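Local coordinates for protein MstE (Scytonema sp. PCC 10023, PDB 6SBF) that probably cyclises linear isoprenoid chains into polycyclic merosterol scaffolds as a single-domain class II terpene cyclase, at residues R273-N278 with A282-A287; D214-T219 with L246-P251. The protein carries 1 engineered substitution. All blocks are in the same frame, centred on the assembly; numbering follows the deposited sequence.

Interaction 1 of 2, residues R273-N278 with A282-A287; sequences RLLLLN and AEVKAA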
ATOM      1  N   ARG A 273       4.344  -3.801 -10.182  1.00 12.39           N
ATOM      2  CA  ARG A 273       3.636  -4.962  -9.634  1.00 13.28           C
ATOM      3  C   ARG A 273       2.422  -5.295 -10.538  1.00 13.03           C
ATOM      4  O   ARG A 273       2.189  -6.486 -10.807  1.00 13.97           O
ATOM      5  CB  ARG A 273       3.150  -4.687  -8.226  1.00 14.91           C
ATOM      6  CG  ARG A 273       4.240  -4.860  -7.237  1.00 17.19           C
ATOM      7  CD  ARG A 273       3.766  -4.773  -5.795  1.00 17.37           C
ATOM      8  NE  ARG A 273       2.707  -5.684  -5.317  1.00 15.31           N
ATOM      9  CZ  ARG A 273       2.506  -5.985  -4.025  1.00 15.08           C
ATOM     10  NH1 ARG A 273       3.385  -5.644  -3.105  1.00 16.77           N
ATOM     11  NH2 ARG A 273       1.415  -6.632  -3.646  1.00 16.80           N
ATOM     12  N   LEU A 274       1.674  -4.301 -10.956  1.00 12.08           N
ATOM     13  CA  LEU A 274       0.514  -4.539 -11.848  1.00 12.44           C
ATOM     14  C   LEU A 274       0.966  -5.267 -13.117  1.00 12.38           C
ATOM     15  O   LEU A 274       0.291  -6.229 -13.570  1.00 14.42           O
ATOM     16  CB  LEU A 274      -0.136  -3.205 -12.165  1.00 12.69           C
ATOM     17  CG  LEU A 274      -1.239  -3.218 -13.228  1.00 13.35           C
ATOM     18  CD1 LEU A 274      -2.401  -4.104 -12.910  1.00 13.52           C
ATOM     19  CD2 LEU A 274      -1.721  -1.765 -13.412  1.00 14.01           C
ATOM     20  N   LEU A 275       2.065  -4.863 -13.684  1.00 12.32           N
ATOM     21  CA  LEU A 275       2.550  -5.399 -14.981  1.00 14.06           C
ATOM     22  C   LEU A 275       3.058  -6.854 -14.836  1.00 14.48           C
ATOM     23  O   LEU A 275       3.200  -7.522 -15.842  1.00 16.37           O
ATOM     24  CB  LEU A 275       3.628  -4.511 -15.596  1.00 15.03           C
ATOM     25  CG  LEU A 275       3.157  -3.113 -16.037  1.00 17.92           C
ATOM     26  CD1 LEU A 275       4.359  -2.291 -16.422  1.00 22.05           C
ATOM     27  CD2 LEU A 275       2.139  -3.194 -17.142  1.00 21.64           C
ATOM     28  N   LEU A 276       3.289  -7.342 -13.617  1.00 14.21           N
ATOM     29  CA  LEU A 276       3.665  -8.755 -13.403  1.00 14.68           C
ATOM     30  C   LEU A 276       2.469  -9.657 -13.627  1.00 15.68           C
ATOM     31  O   LEU A 276       2.671 -10.896 -13.666  1.00 18.69           O
ATOM     32  CB  LEU A 276       4.206  -8.922 -12.005  1.00 15.90           C
ATOM     33  CG  LEU A 276       5.541  -8.207 -11.782  1.00 19.40           C
ATOM     34  CD1 LEU A 276       5.903  -8.293 -10.340  1.00 24.10           C
ATOM     35  CD2 LEU A 276       6.634  -8.890 -12.623  1.00 24.04           C
ATOM     36  N   LEU A 277       1.264  -9.124 -13.796  1.00 15.54           N
ATOM     37  CA  LEU A 277       0.073 -10.002 -13.943  1.00 16.95           C
ATOM     38  C   LEU A 277      -0.124 -10.483 -15.376  1.00 17.46           C
ATOM     39  O   LEU A 277      -1.058 -11.255 -15.588  1.00 22.14           O
ATOM     40  CB  LEU A 277      -1.159  -9.278 -13.395  1.00 14.12           C
ATOM     41  CG  LEU A 277      -1.053  -8.964 -11.912  1.00 15.64           C
ATOM     42  CD1 LEU A 277      -2.254  -8.152 -11.462  1.00 16.20           C
ATOM     43  CD2 LEU A 277      -0.925 -10.228 -11.038  1.00 17.93           C
ATOM     44  N   ASN A 278       0.750 -10.101 -16.276  1.00 16.90           N
ATOM     45  CA  ASN A 278       0.783 -10.641 -17.648  1.00 17.97           C
ATOM     46  C   ASN A 278       2.225 -11.019 -17.939  1.00 19.18           C
ATOM     47  O   ASN A 278       3.079 -10.173 -17.963  1.00 20.93           O
ATOM     48  CB  ASN A 278       0.224  -9.656 -18.684  1.00 19.51           C
ATOM     49  CG  ASN A 278       0.277 -10.218 -20.094  1.00 20.17           C
ATOM     50  OD1 ASN A 278       1.328 -10.652 -20.528  1.00 25.99           O
ATOM     51  ND2 ASN A 278      -0.850 -10.261 -20.762  1.00 23.37           N
ATOM     52  N   ALA A 282       5.042  -9.331 -24.952  1.00 30.98           N
ATOM     53  CA  ALA A 282       6.416  -8.804 -25.123  1.00 30.54           C
ATOM     54  C   ALA A 282       6.455  -7.324 -24.768  1.00 25.14           C
ATOM     55  O   ALA A 282       7.499  -6.883 -24.222  1.00 26.66           O
ATOM     56  CB  ALA A 282       6.937  -9.015 -26.511  1.00 32.04           C
ATOM     57  N   GLU A 283       5.413  -6.571 -25.070  1.00 25.19           N
ATOM     58  CA  GLU A 283       5.396  -5.109 -24.775  1.00 25.34           C
ATOM     59  C   GLU A 283       5.376  -4.901 -23.263  1.00 20.99           C
ATOM     60  O   GLU A 283       6.089  -4.006 -22.732  1.00 22.38           O
ATOM     61  CB  GLU A 283       4.173  -4.443 -25.403  1.00 29.92           C
ATOM     62  CG  GLU A 283       4.187  -2.941 -25.372  1.00 40.52           C
ATOM     63  CD  GLU A 283       3.080  -2.342 -26.238  1.00 43.85           C
ATOM     64  OE1 GLU A 283       3.010  -1.077 -26.366  1.00 59.97           O
ATOM     65  OE2 GLU A 283       2.302  -3.148 -26.801  1.00 48.60           O
ATOM     66  N   VAL A 284       4.583  -5.701 -22.564  1.00 21.97           N
ATOM     67  CA  VAL A 284       4.534  -5.658 -21.081  1.00 19.18           C
ATOM     68  C   VAL A 284       5.905  -6.026 -20.498  1.00 17.83           C
ATOM     69  O   VAL A 284       6.371  -5.298 -19.614  1.00 18.13           O
ATOM     70  CB  VAL A 284       3.395  -6.524 -20.525  1.00 18.80           C
ATOM     71  CG1 VAL A 284       3.442  -6.556 -19.012  1.00 18.32           C
ATOM     72  CG2 VAL A 284       2.029  -6.045 -20.993  1.00 19.54           C
ATOM     73  N   LYS A 285       6.540  -7.077 -21.002  1.00 19.19           N
ATOM     74  CA  LYS A 285       7.867  -7.491 -20.544  1.00 19.85           C
ATOM     75  C   LYS A 285       8.832  -6.304 -20.709  1.00 19.57           C
ATOM     76  O   LYS A 285       9.660  -6.019 -19.809  1.00 19.27           O
ATOM     77  CB  LYS A 285       8.330  -8.737 -21.286  1.00 24.93           C
ATOM     78  CG  LYS A 285       9.681  -9.227 -20.807  1.00 28.35           C
ATOM     79  CD  LYS A 285      10.127 -10.521 -21.454  1.00 35.71           C
ATOM     80  CE  LYS A 285      11.093 -11.301 -20.586  1.00 45.63           C
ATOM     81  NZ  LYS A 285      11.898 -12.248 -21.383  1.00 57.61           N
ATOM     82  N   ALA A 286       8.840  -5.666 -21.873  1.00 20.87           N
ATOM     83  CA  ALA A 286       9.787  -4.576 -22.136  1.00 22.98           C
ATOM     84  C   ALA A 286       9.488  -3.393 -21.186  1.00 18.57           C
ATOM     85  O   ALA A 286      10.415  -2.703 -20.789  1.00 19.01           O
ATOM     86  CB  ALA A 286       9.696  -4.144 -23.593  1.00 22.85           C
ATOM     87  N   ALA A 287       8.222  -3.122 -20.892  1.00 18.24           N
ATOM     88  CA  ALA A 287       7.847  -2.034 -19.980  1.00 18.09           C
ATOM     89  C   ALA A 287       8.381  -2.326 -18.584  1.00 16.47           C
ATOM     90  O   ALA A 287       8.914  -1.442 -17.916  1.00 16.29           O
ATOM     91  CB  ALA A 287       6.352  -1.883 -20.009  1.00 18.45           C
TER
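V284 puts one methyl, CG1, into the angle that L275 and N278 make in the turn between helices 265-275 and 282-298. That methyl lies anti to its own backbone N (chi1 175°), which carries it across to L275: it sits 3.3 Å from the backbone O of L275 and 4.0 Å from its CB, and also touches its CD2. The L275 side chain then slants past V284, and its CD1 reaches one helical turn further to A287, where it meets CB at 4.1 Å. At the other end, the V284 methyl also touches the backbone O of N278, at 3.8 Å. A type I turn from L275 to N278 brings these two carbonyls to the same methyl. The polar end of N278 is engaged elsewhere: OD1 accepts from the backbone N of V280 and D281, and ND2 bonds to E239. This is the tight connection between two successive helices of the alpha-helical barrel. Its chemistry implies that a methyl packs on L275 and the turn carbonyls, while side chains satisfy polar backbone atoms: N278 those of V280 and D281, D281 the N of V284, and R288 the O of L275.

Interaction 2 of 2, residues D214-T219 with L246-P251; sequences DHEYTT and LKRLCP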
ATOM      1  N   ASP A 214      -2.278   8.132  -5.901  1.00 12.70           N
ATOM      2  CA  ASP A 214      -1.759   7.367  -7.052  1.00 12.13           C
ATOM      3  C   ASP A 214      -2.643   6.140  -7.279  1.00 12.11           C
ATOM      4  O   ASP A 214      -2.583   5.136  -6.477  1.00 13.07           O
ATOM      5  CB  ASP A 214      -0.317   6.975  -6.798  1.00 12.99           C
ATOM      6  CG  ASP A 214       0.600   8.179  -6.694  1.00 13.60           C
ATOM      7  OD1 ASP A 214       0.593   8.991  -7.641  1.00 16.51           O
ATOM      8  OD2 ASP A 214       1.321   8.323  -5.689  1.00 15.27           O
ATOM      9  N   HIS A 215      -3.404   6.096  -8.370  1.00 12.60           N
ATOM     10  CA  HIS A 215      -4.352   5.021  -8.671  1.00 12.87           C
ATOM     11  C   HIS A 215      -3.633   3.685  -8.916  1.00 11.56           C
ATOM     12  O   HIS A 215      -4.307   2.647  -8.852  1.00 11.90           O
ATOM     13  CB  HIS A 215      -5.155   5.353  -9.927  1.00 13.22           C
ATOM     14  CG  HIS A 215      -5.916   6.624  -9.879  1.00 14.85           C
ATOM     15  ND1 HIS A 215      -6.484   7.101  -8.708  1.00 16.54           N
ATOM     16  CD2 HIS A 215      -6.249   7.484 -10.886  1.00 17.96           C
ATOM     17  CE1 HIS A 215      -7.114   8.252  -8.996  1.00 18.31           C
ATOM     18  NE2 HIS A 215      -6.961   8.506 -10.308  1.00 19.37           N
ATOM     19  N   GLU A 216      -2.336   3.706  -9.184  1.00 11.58           N
ATOM     20  CA  GLU A 216      -1.567   2.449  -9.381  1.00 11.58           C
ATOM     21  C   GLU A 216      -1.645   1.554  -8.138  1.00 11.48           C
ATOM     22  O   GLU A 216      -1.632   0.360  -8.307  1.00 12.76           O
ATOM     23  CB  GLU A 216      -0.131   2.799  -9.753  1.00 12.76           C
ATOM     24  CG  GLU A 216       0.019   3.587 -11.062  1.00 13.67           C
ATOM     25  CD  GLU A 216      -0.372   5.043 -11.021  1.00 14.04           C
ATOM     26  OE1 GLU A 216      -0.577   5.628 -12.139  1.00 14.89           O
ATOM     27  OE2 GLU A 216      -0.431   5.621  -9.899  1.00 14.55           O
ATOM     28  N   TYR A 217      -1.670   2.141  -6.959  1.00 11.51           N
ATOM     29  CA  TYR A 217      -1.782   1.373  -5.713  1.00 11.83           C
ATOM     30  C   TYR A 217      -3.052   0.545  -5.713  1.00 11.25           C
ATOM     31  O   TYR A 217      -3.002  -0.710  -5.576  1.00 12.32           O
ATOM     32  CB  TYR A 217      -1.731   2.349  -4.539  1.00 12.59           C
ATOM     33  CG  TYR A 217      -1.992   1.757  -3.182  1.00 12.19           C
ATOM     34  CD1 TYR A 217      -3.241   1.608  -2.667  1.00 14.01           C
ATOM     35  CD2 TYR A 217      -0.951   1.409  -2.349  1.00 15.38           C
ATOM     36  CE1 TYR A 217      -3.493   1.119  -1.393  1.00 14.46           C
ATOM     37  CE2 TYR A 217      -1.170   0.906  -1.071  1.00 14.82           C
ATOM     38  CZ  TYR A 217      -2.437   0.751  -0.578  1.00 13.08           C
ATOM     39  OH  TYR A 217      -2.650   0.268   0.688  1.00 14.87           O
ATOM     40  N   THR A 218      -4.199   1.155  -5.893  1.00 11.21           N
ATOM     41  CA  THR A 218      -5.490   0.453  -5.816  1.00 10.98           C
ATOM     42  C   THR A 218      -5.589  -0.488  -7.003  1.00 11.81           C
ATOM     43  O   THR A 218      -6.160  -1.591  -6.863  1.00 12.18           O
ATOM     44  CB  THR A 218      -6.664   1.423  -5.697  1.00 11.89           C
ATOM     45  OG1 THR A 218      -6.472   2.241  -4.546  1.00 13.14           O
ATOM     46  CG2 THR A 218      -7.990   0.735  -5.564  1.00 12.50           C
ATOM     47  N   THR A 219      -5.152  -0.054  -8.174  1.00 10.75           N
ATOM     48  CA  THR A 219      -5.308  -0.862  -9.393  1.00 11.41           C
ATOM     49  C   THR A 219      -4.479  -2.149  -9.245  1.00 11.98           C
ATOM     50  O   THR A 219      -4.973  -3.244  -9.556  1.00 12.42           O
ATOM     51  CB  THR A 219      -4.921  -0.054 -10.625  1.00 11.49           C
ATOM     52  OG1 THR A 219      -5.788   1.096 -10.708  1.00 12.56           O
ATOM     53  CG2 THR A 219      -5.053  -0.883 -11.897  1.00 12.43           C
ATOM     54  N   LEU A 246       0.301  -0.355 -18.766  1.00 14.95           N
ATOM     55  CA  LEU A 246       1.251  -0.202 -19.880  1.00 15.70           C
ATOM     56  C   LEU A 246       1.169   1.246 -20.417  1.00 16.74           C
ATOM     57  O   LEU A 246       2.219   1.821 -20.745  1.00 19.30           O
ATOM     58  CB  LEU A 246       0.898  -1.243 -20.952  1.00 19.81           C
ATOM     59  CG  LEU A 246       1.832  -1.265 -22.118  1.00 20.56           C
ATOM     60  CD1 LEU A 246       3.253  -1.618 -21.683  1.00 25.39           C
ATOM     61  CD2 LEU A 246       1.307  -2.281 -23.100  1.00 25.58           C
ATOM     62  N   LYS A 247      -0.042   1.824 -20.490  1.00 17.10           N
ATOM     63  CA  LYS A 247      -0.245   3.248 -20.918  1.00 19.19           C
ATOM     64  C   LYS A 247       0.378   4.223 -19.908  1.00 18.23           C
ATOM     65  O   LYS A 247       0.925   5.239 -20.284  1.00 21.34           O
ATOM     66  CB  LYS A 247      -1.747   3.497 -21.164  1.00 23.63           C
ATOM     67  CG  LYS A 247      -2.078   4.816 -21.845  1.00 39.93           C
ATOM     68  CD  LYS A 247      -2.390   6.042 -21.000  1.00 59.75           C
ATOM     69  CE  LYS A 247      -2.832   7.218 -21.865  1.00 67.59           C
ATOM     70  NZ  LYS A 247      -2.322   8.529 -21.386  1.00 71.40           N
ATOM     71  N   ARG A 248       0.241   3.914 -18.631  1.00 15.70           N
ATOM     72  CA  ARG A 248       0.752   4.758 -17.533  1.00 16.13           C
ATOM     73  C   ARG A 248       2.273   4.836 -17.513  1.00 16.59           C
ATOM     74  O   ARG A 248       2.851   5.869 -17.096  1.00 19.32           O
ATOM     75  CB  ARG A 248       0.241   4.322 -16.171  1.00 15.28           C
ATOM     76  CG  ARG A 248      -1.256   4.473 -15.932  1.00 14.95           C
ATOM     77  CD  ARG A 248      -1.688   5.915 -15.839  1.00 15.94           C
ATOM     78  NE  ARG A 248      -1.113   6.549 -14.649  1.00 15.86           N
ATOM     79  CZ  ARG A 248      -0.961   7.853 -14.462  1.00 19.22           C
ATOM     80  NH1 ARG A 248      -1.436   8.734 -15.313  1.00 22.00           N
ATOM     81  NH2 ARG A 248      -0.446   8.304 -13.341  1.00 18.37           N
ATOM     82  N   LEU A 249       2.935   3.766 -17.886  1.00 15.74           N
ATOM     83  CA  LEU A 249       4.399   3.747 -17.887  1.00 18.03           C
ATOM     84  C   LEU A 249       4.899   4.393 -19.175  1.00 19.88           C
ATOM     85  O   LEU A 249       4.533   4.006 -20.272  1.00 26.87           O
ATOM     86  CB  LEU A 249       4.916   2.331 -17.740  1.00 19.30           C
ATOM     87  CG  LEU A 249       6.318   2.285 -17.205  1.00 22.68           C
ATOM     88  CD1 LEU A 249       6.338   2.477 -15.695  1.00 19.05           C
ATOM     89  CD2 LEU A 249       6.999   1.043 -17.601  1.00 28.38           C
ATOM     90  N   CYS A 250       5.653   5.451 -19.074  0.50 20.05           N
ATOM     91  CA  CYS A 250       6.166   6.017 -20.324  0.50 22.38           C
ATOM     92  C   CYS A 250       7.389   5.207 -20.730  0.50 23.24           C
ATOM     93  O   CYS A 250       7.923   4.364 -19.983  0.50 23.19           O
ATOM     94  CB  CYS A 250       6.522   7.478 -20.188  0.50 25.38           C
ATOM     95  SG  CYS A 250       8.035   7.681 -19.237  0.50 21.65           S
ATOM     96  N   PRO A 251       7.858   5.471 -21.957  1.00 25.83           N
ATOM     97  CA  PRO A 251       8.993   4.725 -22.508  1.00 27.38           C
ATOM     98  C   PRO A 251      10.282   4.828 -21.685  1.00 24.61           C
ATOM     99  O   PRO A 251      11.077   3.894 -21.700  1.00 30.63           O
ATOM    100  CB  PRO A 251       9.148   5.308 -23.919  1.00 33.47           C
ATOM    101  CG  PRO A 251       7.770   5.819 -24.246  1.00 36.84           C
ATOM    102  CD  PRO A 251       7.223   6.362 -22.937  1.00 32.58           C
TER
HETATM  103  O   HOH W   1      -0.345   8.310 -10.182  1.00 16.99           O
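E216 lays its carboxylate end against the edge of the R248 guanidinium, and a single oxygen, OE1, does all the direct bonding. R248 grips it side-on with two nitrogens: NE donates to E216 OE1 at 2.7 Å, nearly along the C-O axis, and R248 NH2 reaches the same OE1 at 2.9 Å from the syn side, in a more bent bond. The two flat groups are nearly coplanar, 27° apart, although the side chains themselves meet at about a right angle. Folding of the arginine makes this possible: chi2 and chi3 are both bent (-69° and -66°), turning the NE-NH2 edge toward helix 215-229. The glutamate is bent too, at chi2, and lifts OE1 to meet it. Its second oxygen, OE2, accepts a hydrogen bond from a water 2.7 Å away, which also donates to D214 OD1 at 2.8 Å and receives a weak bond from R248 NH2 at 3.2 Å. The aliphatic surroundings come from V255, which touches both side chains, and A267 of helix 265-275, against E216; W244 also packs on E216. Replacing R248 by alanine is likely to leave the buried OE1 without both its donors and the carboxylate without its charge partner, held in this contact by the water at OE2. The bridge thus joins the start of helix 215-229 to the last turn of helix 235-248, two consecutive helices of the barrel, near the point where L249 leaves helical geometry. With one oxygen given to the guanidinium and the other to water, both ends of the carboxylate are satisfied, and the nearby positive charge is likely to favour its ionised form.

Interaction 2 comes first along the chain and closes before interaction 1 opens; their centres lie about 11 Å apart, on the same side of the chain's centre. Helix 235-248 connects them: it ends with the salt-bridged arginine of interaction 2, while L246 and, just past the helix end, L249 lean on interaction 1. L246 CD1 packs 3.5 Å from A287 CB, and L249 CD2 lies 3.2 Å from A287 O. L275 CD2 also comes within 3.8 Å of L246 N. Interaction 2, ionic, joins helices 215-229 and 235-248; interaction 1, mainly apolar, joins 265-275 and 282-298. This packing on L275 and A287 ties the two pairs together in the part of the barrel related to squalene-hopene cyclases.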